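Local coordinates for odorant Binding Protein from Varroa destructor, form P2<1> (Varroa destructor, PDB 7NZA) that probably binds and carries small odorant-like molecules in a wide open internal cavity, as expected of a mite odorant-binding protein, at residues V13-K25 with Y135-V147. Residues are numbered along the deposited sequence; the frame is centred on the assembly and turned at random.
Sequences VPVIEWGKCEQLK and YNISQICGIKVMV
Glu17 and Lys144 face each other as the hydrogen-bonded pair of a short antiparallel ladder, each N-H reaching the other's carbonyl O. Two residues along, past the non-hydrogen-bonded pair Ile16 and Val145, Met146 N reaches Val15 O at 2.9 Å, nearly straight at 167°, and a water bridges Val15 N to Met146 O. At the other end Cys141 O, on the last residue of the helix before Gly142 turns to positive phi, accepts at 2.9 Å the N-H of Lys20, a middle residue of the type II' turn that Cys21 N closes on Trp18 O. The Cys21–Cys141 disulfide locks this end covalently. The Glu17 and Lys144 side chains lie alongside on one face of the ladder, but their salt bridge is long, OE1 to NZ 3.5 Å; Leu47 of the second subunit gives its N to Glu17 OE1 and its O to Lys144 NZ. Ile143 divides its branches: chi1 of -68° puts CG1 beside the backbone N and CG2 opposite it, sending CG2 to Ile16 CG2 at 3.8 Å and CD1 obliquely to Trp18 CE3 at 4.0 Å. Cutting Ile143 back to an alanine removes both branches and would probably open a gap beside Ile16 and leave the Trp18 ring less supported. Leu24 CD1 presses tightly on Ile137 CG2, 3.5 Å away. Strands 16-17 and 144-145 thus pair the N-terminal arm with the tail after helix 122-141, the disulfide ties the arm to that helix's last residue, Val100 of helix 98-118 lies against Lys20 and Cys21, and the second subunit packs on Glu17 and Met146.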
ATOM      1  N   VAL A  13       4.972  -1.065  -0.046  1.00 15.63           N
ATOM      2  CA  VAL A  13       4.712  -0.488  -1.382  1.00 15.93           C
ATOM      3  C   VAL A  13       3.809  -1.454  -2.142  1.00 16.47           C
ATOM      4  O   VAL A  13       3.841  -2.658  -1.928  1.00 17.47           O
ATOM      5  CB  VAL A  13       6.025  -0.211  -2.153  1.00 16.56           C
ATOM      6  CG1 VAL A  13       6.899   0.772  -1.389  1.00 16.59           C
ATOM      7  CG2 VAL A  13       6.791  -1.449  -2.476  1.00 16.50           C
ATOM      8  N   PRO A  14       3.125  -0.926  -3.176  1.00 17.96           N
ATOM      9  CA  PRO A  14       2.393  -1.804  -4.068  1.00 17.65           C
ATOM     10  C   PRO A  14       3.315  -2.727  -4.843  1.00 16.26           C
ATOM     11  O   PRO A  14       4.416  -2.391  -5.184  1.00 16.59           O
ATOM     12  CB  PRO A  14       1.647  -0.868  -5.026  1.00 19.38           C
ATOM     13  CG  PRO A  14       1.683   0.507  -4.352  1.00 19.72           C
ATOM     14  CD  PRO A  14       2.920   0.499  -3.493  1.00 17.72           C
ATOM     15  N   VAL A  15       2.822  -3.939  -5.058  1.00 16.04           N
ATOM     16  CA  VAL A  15       3.533  -4.987  -5.797  1.00 16.38           C
ATOM     17  C   VAL A  15       2.679  -5.334  -7.009  1.00 15.27           C
ATOM     18  O   VAL A  15       1.661  -6.051  -6.864  1.00 15.82           O
ATOM     19  CB  VAL A  15       3.782  -6.185  -4.916  1.00 17.16           C
ATOM     20  CG1 VAL A  15       4.511  -7.260  -5.649  1.00 17.95           C
ATOM     21  CG2 VAL A  15       4.561  -5.820  -3.656  1.00 18.07           C
ATOM     22  N   ILE A  16       3.000  -4.737  -8.136  1.00 15.36           N
ATOM     23  CA  ILE A  16       2.149  -4.706  -9.335  1.00 15.23           C
ATOM     24  C   ILE A  16       3.004  -5.014 -10.540  1.00 16.01           C
ATOM     25  O   ILE A  16       4.082  -4.396 -10.677  1.00 16.63           O
ATOM     26  CB  ILE A  16       1.473  -3.359  -9.492  1.00 16.83           C
ATOM     27  CG1 ILE A  16       0.599  -3.138  -8.282  1.00 17.74           C
ATOM     28  CG2 ILE A  16       0.705  -3.342 -10.782  1.00 16.58           C
ATOM     29  CD1 ILE A  16      -0.134  -1.789  -8.342  1.00 17.99           C
ATOM     30  N   GLU A  17       2.503  -5.867 -11.404  1.00 15.89           N
ATOM     31  CA  GLU A  17       2.974  -6.000 -12.779  1.00 16.43           C
ATOM     32  C   GLU A  17       2.015  -5.270 -13.698  1.00 16.61           C
ATOM     33  O   GLU A  17       0.813  -5.532 -13.667  1.00 16.50           O
ATOM     34  CB  GLU A  17       3.127  -7.448 -13.170  1.00 18.57           C
ATOM     35  CG  GLU A  17       4.239  -8.119 -12.414  1.00 20.29           C
ATOM     36  CD  GLU A  17       4.608  -9.441 -13.034  1.00 24.44           C
ATOM     37  OE1 GLU A  17       4.336 -10.407 -12.470  1.00 22.84           O
ATOM     38  OE2 GLU A  17       5.336  -9.465 -14.034  1.00 27.38           O
ATOM     39  N   TRP A  18       2.516  -4.367 -14.493  1.00 17.30           N
ATOM     40  CA  TRP A  18       1.728  -3.404 -15.251  1.00 17.83           C
ATOM     41  C   TRP A  18       1.319  -3.930 -16.624  1.00 18.88           C
ATOM     42  O   TRP A  18       0.600  -3.210 -17.302  1.00 18.43           O
ATOM     43  CB  TRP A  18       2.510  -2.095 -15.321  1.00 17.51           C
ATOM     44  CG  TRP A  18       2.564  -1.440 -13.969  1.00 17.76           C
ATOM     45  CD1 TRP A  18       3.557  -1.557 -13.046  1.00 18.86           C
ATOM     46  CD2 TRP A  18       1.508  -0.668 -13.357  1.00 16.30           C
ATOM     47  NE1 TRP A  18       3.188  -0.898 -11.900  1.00 18.70           N
ATOM     48  CE2 TRP A  18       1.949  -0.367 -12.047  1.00 16.97           C
ATOM     49  CE3 TRP A  18       0.265  -0.217 -13.773  1.00 17.22           C
ATOM     50  CZ2 TRP A  18       1.164   0.416 -11.187  1.00 18.42           C
ATOM     51  CZ3 TRP A  18      -0.479   0.534 -12.920  1.00 16.68           C
ATOM     52  CH2 TRP A  18      -0.036   0.839 -11.635  1.00 17.93           C
ATOM     53  N   GLY A  19       1.793  -5.107 -17.018  1.00 17.82           N
ATOM     54  CA  GLY A  19       1.326  -5.679 -18.284  1.00 19.10           C
ATOM     55  C   GLY A  19       1.659  -4.786 -19.472  1.00 18.83           C
ATOM     56  O   GLY A  19       2.771  -4.308 -19.665  1.00 20.02           O
ATOM     57  N   LYS A  20       0.643  -4.463 -20.227  1.00 19.87           N
ATOM     58  CA  LYS A  20       0.643  -3.622 -21.456  1.00 21.84           C
ATOM     59  C   LYS A  20       0.593  -2.141 -21.112  1.00 20.86           C
ATOM     60  O   LYS A  20       0.444  -1.311 -22.046  1.00 23.40           O
ATOM     61  CB  LYS A  20      -0.500  -4.010 -22.417  1.00 24.95           C
ATOM     62  CG  LYS A  20      -0.469  -5.463 -22.861  1.00 28.50           C
ATOM     63  CD  LYS A  20      -1.529  -5.863 -23.892  1.00 31.66           C
ATOM     64  CE  LYS A  20      -2.878  -5.221 -23.638  1.00 35.71           C
ATOM     65  NZ  LYS A  20      -3.929  -5.725 -24.557  1.00 43.04           N
ATOM     66  N   CYS A  21       0.560  -1.767 -19.822  1.00 20.63           N
ATOM     67  CA  CYS A  21       0.178  -0.411 -19.401  1.00 19.64           C
ATOM     68  C   CYS A  21       1.146   0.153 -18.357  1.00 19.88           C
ATOM     69  O   CYS A  21       0.711   0.692 -17.375  1.00 18.36           O
ATOM     70  CB  CYS A  21      -1.254  -0.476 -18.884  1.00 18.80           C
ATOM     71  SG  CYS A  21      -2.414  -0.933 -20.183  1.00 21.87           S
ATOM     72  N   GLU A  22       2.443   0.073 -18.636  1.00 18.99           N
ATOM     73  CA  GLU A  22       3.483   0.643 -17.768  1.00 21.16           C
ATOM     74  C   GLU A  22       3.234   2.134 -17.584  1.00 20.33           C
ATOM     75  O   GLU A  22       3.591   2.664 -16.510  1.00 22.30           O
ATOM     76  CB  GLU A  22       4.854   0.374 -18.372  1.00 23.10           C
ATOM     77  CG  GLU A  22       5.321  -1.055 -18.239  1.00 25.21           C
ATOM     78  CD  GLU A  22       5.784  -1.508 -16.851  1.00 25.56           C
ATOM     79  OE1 GLU A  22       6.066  -0.670 -15.970  1.00 29.09           O
ATOM     80  OE2 GLU A  22       5.920  -2.738 -16.688  1.00 28.34           O
ATOM     81  N   GLN A  23       2.597   2.803 -18.532  1.00 18.97           N
ATOM     82  CA  GLN A  23       2.335   4.260 -18.421  1.00 20.27           C
ATOM     83  C   GLN A  23       1.446   4.580 -17.231  1.00 20.26           C
ATOM     84  O   GLN A  23       1.351   5.735 -16.843  1.00 21.88           O
ATOM     85  CB  GLN A  23       1.657   4.783 -19.688  1.00 20.33           C
ATOM     86  CG  GLN A  23       2.547   4.693 -20.933  1.00 22.16           C
ATOM     87  CD  GLN A  23       2.480   3.358 -21.604  1.00 21.15           C
ATOM     88  OE1 GLN A  23       1.856   2.370 -21.197  1.00 21.64           O
ATOM     89  NE2 GLN A  23       3.140   3.319 -22.770  1.00 27.03           N
ATOM     90  N   LEU A  24       0.710   3.609 -16.697  1.00 19.37           N
ATOM     91  CA  LEU A  24      -0.221   3.918 -15.578  1.00 19.16           C
ATOM     92  C   LEU A  24       0.467   3.888 -14.212  1.00 19.20           C
ATOM     93  O   LEU A  24      -0.186   4.196 -13.218  1.00 20.33           O
ATOM     94  CB  LEU A  24      -1.393   2.944 -15.626  1.00 18.64           C
ATOM     95  CG  LEU A  24      -2.249   3.019 -16.886  1.00 18.33           C
ATOM     96  CD1 LEU A  24      -3.464   2.078 -16.804  1.00 19.12           C
ATOM     97  CD2 LEU A  24      -2.714   4.435 -17.170  1.00 19.09           C
ATOM     98  N   LYS A  25       1.696   3.415 -14.166  1.00 20.09           N
ATOM     99  CA  LYS A  25       2.397   3.354 -12.861  1.00 20.39           C
ATOM    100  C   LYS A  25       2.545   4.780 -12.349  1.00 20.57           C
ATOM    101  O   LYS A  25       3.077   5.618 -13.073  1.00 21.47           O
ATOM    102  CB  LYS A  25       3.727   2.666 -13.079  1.00 23.56           C
ATOM    103  CG  LYS A  25       4.603   2.551 -11.832  1.00 25.07           C
ATOM    104  CD  LYS A  25       5.944   2.072 -12.355  1.00 30.28           C
ATOM    105  CE  LYS A  25       6.924   1.510 -11.377  1.00 30.48           C
ATOM    106  NZ  LYS A  25       7.999   0.769 -12.118  1.00 30.91           N
ATOM    107  N   TYR A 135     -11.144  -2.646 -12.286  1.00 16.15           N
ATOM    108  CA  TYR A 135     -11.347  -3.974 -12.851  1.00 16.63           C
ATOM    109  C   TYR A 135     -11.127  -4.005 -14.344  1.00 15.82           C
ATOM    110  O   TYR A 135     -10.357  -4.785 -14.859  1.00 17.43           O
ATOM    111  CB  TYR A 135     -12.757  -4.454 -12.501  1.00 19.11           C
ATOM    112  CG  TYR A 135     -13.047  -5.778 -13.097  1.00 22.09           C
ATOM    113  CD1 TYR A 135     -12.339  -6.910 -12.743  1.00 25.07           C
ATOM    114  CD2 TYR A 135     -13.949  -5.877 -14.114  1.00 23.31           C
ATOM    115  CE1 TYR A 135     -12.581  -8.141 -13.357  1.00 26.27           C
ATOM    116  CE2 TYR A 135     -14.302  -7.121 -14.642  1.00 24.45           C
ATOM    117  CZ  TYR A 135     -13.577  -8.230 -14.291  1.00 26.57           C
ATOM    118  OH  TYR A 135     -13.894  -9.444 -14.877  1.00 32.07           O
ATOM    119  N   ASN A 136     -11.771  -3.095 -15.069  1.00 16.39           N
ATOM    120  CA  ASN A 136     -11.671  -3.118 -16.541  1.00 16.38           C
ATOM    121  C   ASN A 136     -10.309  -2.715 -17.055  1.00 16.17           C
ATOM    122  O   ASN A 136      -9.827  -3.363 -17.991  1.00 16.39           O
ATOM    123  CB  ASN A 136     -12.738  -2.247 -17.182  1.00 17.83           C
ATOM    124  CG  ASN A 136     -14.078  -2.928 -17.205  1.00 19.53           C
ATOM    125  OD1 ASN A 136     -14.250  -3.848 -18.011  1.00 21.31           O
ATOM    126  ND2 ASN A 136     -14.967  -2.576 -16.310  1.00 20.00           N
ATOM    127  N   ILE A 137      -9.662  -1.745 -16.493  1.00 15.72           N
ATOM    128  CA  ILE A 137      -8.286  -1.381 -16.888  1.00 15.70           C
ATOM    129  C   ILE A 137      -7.399  -2.570 -16.648  1.00 15.90           C
ATOM    130  O   ILE A 137      -6.522  -2.925 -17.438  1.00 16.94           O
ATOM    131  CB  ILE A 137      -7.796  -0.117 -16.221  1.00 15.47           C
ATOM    132  CG1 ILE A 137      -8.573   1.114 -16.673  1.00 15.97           C
ATOM    133  CG2 ILE A 137      -6.301   0.048 -16.524  1.00 15.74           C
ATOM    134  CD1 ILE A 137      -8.207   2.338 -15.917  1.00 16.32           C
ATOM    135  N   SER A 138      -7.549  -3.243 -15.490  1.00 15.78           N
ATOM    136  CA  SER A 138      -6.705  -4.416 -15.144  1.00 16.82           C
ATOM    137  C   SER A 138      -6.857  -5.503 -16.201  1.00 17.77           C
ATOM    138  O   SER A 138      -5.859  -6.148 -16.619  1.00 17.53           O
ATOM    139  CB  SER A 138      -6.976  -4.963 -13.757  1.00 17.45           C
ATOM    140  OG  SER A 138      -6.659  -4.034 -12.785  1.00 17.83           O
ATOM    141  N   GLN A 139      -8.096  -5.752 -16.599  1.00 17.24           N
ATOM    142  CA  GLN A 139      -8.361  -6.777 -17.623  1.00 19.11           C
ATOM    143  C   GLN A 139      -7.750  -6.400 -18.963  1.00 18.43           C
ATOM    144  O   GLN A 139      -7.113  -7.228 -19.577  1.00 20.67           O
ATOM    145  CB  GLN A 139      -9.868  -6.999 -17.827  1.00 21.01           C
ATOM    146  CG  GLN A 139     -10.587  -7.569 -16.638  1.00 25.27           C
ATOM    147  CD  GLN A 139     -10.201  -9.015 -16.464  1.00 30.30           C
ATOM    148  OE1 GLN A 139     -10.347  -9.826 -17.375  1.00 38.22           O
ATOM    149  NE2 GLN A 139      -9.716  -9.363 -15.299  1.00 31.81           N
ATOM    150  N   ILE A 140      -7.946  -5.186 -19.426  1.00 17.80           N
ATOM    151  CA  ILE A 140      -7.451  -4.741 -20.744  1.00 17.28           C
ATOM    152  C   ILE A 140      -5.940  -4.801 -20.756  1.00 18.94           C
ATOM    153  O   ILE A 140      -5.301  -5.232 -21.731  1.00 20.00           O
ATOM    154  CB  ILE A 140      -7.971  -3.351 -21.052  1.00 18.23           C
ATOM    155  CG1 ILE A 140      -9.468  -3.379 -21.310  1.00 18.02           C
ATOM    156  CG2 ILE A 140      -7.143  -2.705 -22.177  1.00 18.50           C
ATOM    157  CD1 ILE A 140     -10.150  -2.052 -21.183  1.00 19.86           C
ATOM    158  N   CYS A 141      -5.322  -4.396 -19.668  1.00 18.06           N
ATOM    159  CA  CYS A 141      -3.851  -4.202 -19.626  1.00 18.31           C
ATOM    160  C   CYS A 141      -3.128  -5.492 -19.246  1.00 18.83           C
ATOM    161  O   CYS A 141      -1.919  -5.543 -19.386  1.00 19.98           O
ATOM    162  CB  CYS A 141      -3.541  -3.129 -18.607  1.00 17.89           C
ATOM    163  SG  CYS A 141      -4.046  -1.471 -19.113  1.00 20.55           S
ATOM    164  N   GLY A 142      -3.828  -6.446 -18.669  1.00 19.17           N
ATOM    165  CA  GLY A 142      -3.169  -7.619 -18.038  1.00 19.61           C
ATOM    166  C   GLY A 142      -2.405  -7.280 -16.789  1.00 19.12           C
ATOM    167  O   GLY A 142      -1.294  -7.819 -16.574  1.00 22.19           O
ATOM    168  N   ILE A 143      -2.916  -6.365 -15.988  1.00 18.68           N
ATOM    169  CA  ILE A 143      -2.258  -5.966 -14.732  1.00 18.24           C
ATOM    170  C   ILE A 143      -2.521  -7.000 -13.664  1.00 19.05           C
ATOM    171  O   ILE A 143      -3.650  -7.508 -13.538  1.00 20.18           O
ATOM    172  CB  ILE A 143      -2.745  -4.604 -14.253  1.00 18.64           C
ATOM    173  CG1 ILE A 143      -2.253  -3.537 -15.224  1.00 19.12           C
ATOM    174  CG2 ILE A 143      -2.366  -4.327 -12.825  1.00 19.41           C
ATOM    175  CD1 ILE A 143      -2.952  -2.194 -15.072  1.00 19.35           C
ATOM    176  N   LYS A 144      -1.479  -7.368 -12.904  1.00 17.54           N
ATOM    177  CA  LYS A 144      -1.625  -8.235 -11.717  1.00 18.09           C
ATOM    178  C   LYS A 144      -1.196  -7.441 -10.485  1.00 16.51           C
ATOM    179  O   LYS A 144      -0.191  -6.784 -10.518  1.00 17.38           O
ATOM    180  CB  LYS A 144      -0.796  -9.507 -11.847  1.00 18.58           C
ATOM    181  CG  LYS A 144      -1.269 -10.461 -12.930  1.00 21.97           C
ATOM    182  CD  LYS A 144      -0.394 -11.709 -13.034  1.00 22.27           C
ATOM    183  CE  LYS A 144       0.976 -11.394 -13.596  1.00 25.69           C
ATOM    184  NZ  LYS A 144       1.872 -12.564 -13.776  1.00 26.67           N
ATOM    185  N   VAL A 145      -1.986  -7.537  -9.447  1.00 18.90           N
ATOM    186  CA  VAL A 145      -1.691  -6.812  -8.187  1.00 19.01           C
ATOM    187  C   VAL A 145      -1.617  -7.849  -7.075  1.00 19.99           C
ATOM    188  O   VAL A 145      -2.524  -8.599  -6.911  1.00 22.95           O
ATOM    189  CB  VAL A 145      -2.782  -5.762  -7.880  1.00 20.54           C
ATOM    190  CG1 VAL A 145      -2.519  -5.003  -6.586  1.00 21.29           C
ATOM    191  CG2 VAL A 145      -2.972  -4.810  -9.038  1.00 21.10           C
ATOM    192  N   MET A 146      -0.573  -7.772  -6.262  0.50 20.52           N
ATOM    193  CA  MET A 146      -0.437  -8.720  -5.138  0.50 21.68           C
ATOM    194  C   MET A 146      -1.380  -8.291  -4.018  0.50 25.23           C
ATOM    195  O   MET A 146      -1.504  -7.090  -3.777  0.50 24.08           O
ATOM    196  CB  MET A 146       0.989  -8.705  -4.591  0.50 21.88           C
ATOM    197  CG  MET A 146       1.321  -9.923  -3.770  0.50 22.85           C
ATOM    198  SD  MET A 146       2.958  -9.788  -3.031  0.50 22.92           S
ATOM    199  CE  MET A 146       2.541  -8.629  -1.747  0.50 22.19           C
ATOM    200  N   VAL A 147      -2.189  -9.234  -3.547  1.00 28.71           N
ATOM    201  CA  VAL A 147      -3.116  -8.955  -2.432  1.00 36.27           C
ATOM    202  C   VAL A 147      -2.642  -9.968  -1.400  1.00 43.64           C
ATOM    203  O   VAL A 147      -1.781  -9.607  -0.600  1.00 48.01           O
ATOM    204  CB  VAL A 147      -4.588  -9.127  -2.843  1.00 38.62           C
ATOM    205  CG1 VAL A 147      -5.050  -7.973  -3.703  1.00 40.85           C
ATOM    206  CG2 VAL A 147      -4.825 -10.419  -3.580  1.00 34.54           C
ATOM    207  OXT VAL A 147      -3.059 -11.133  -1.520  1.00 51.36           O
TER
HETATM  208  O   HOH W   1       0.305  -4.885  -3.682  1.00 24.64           O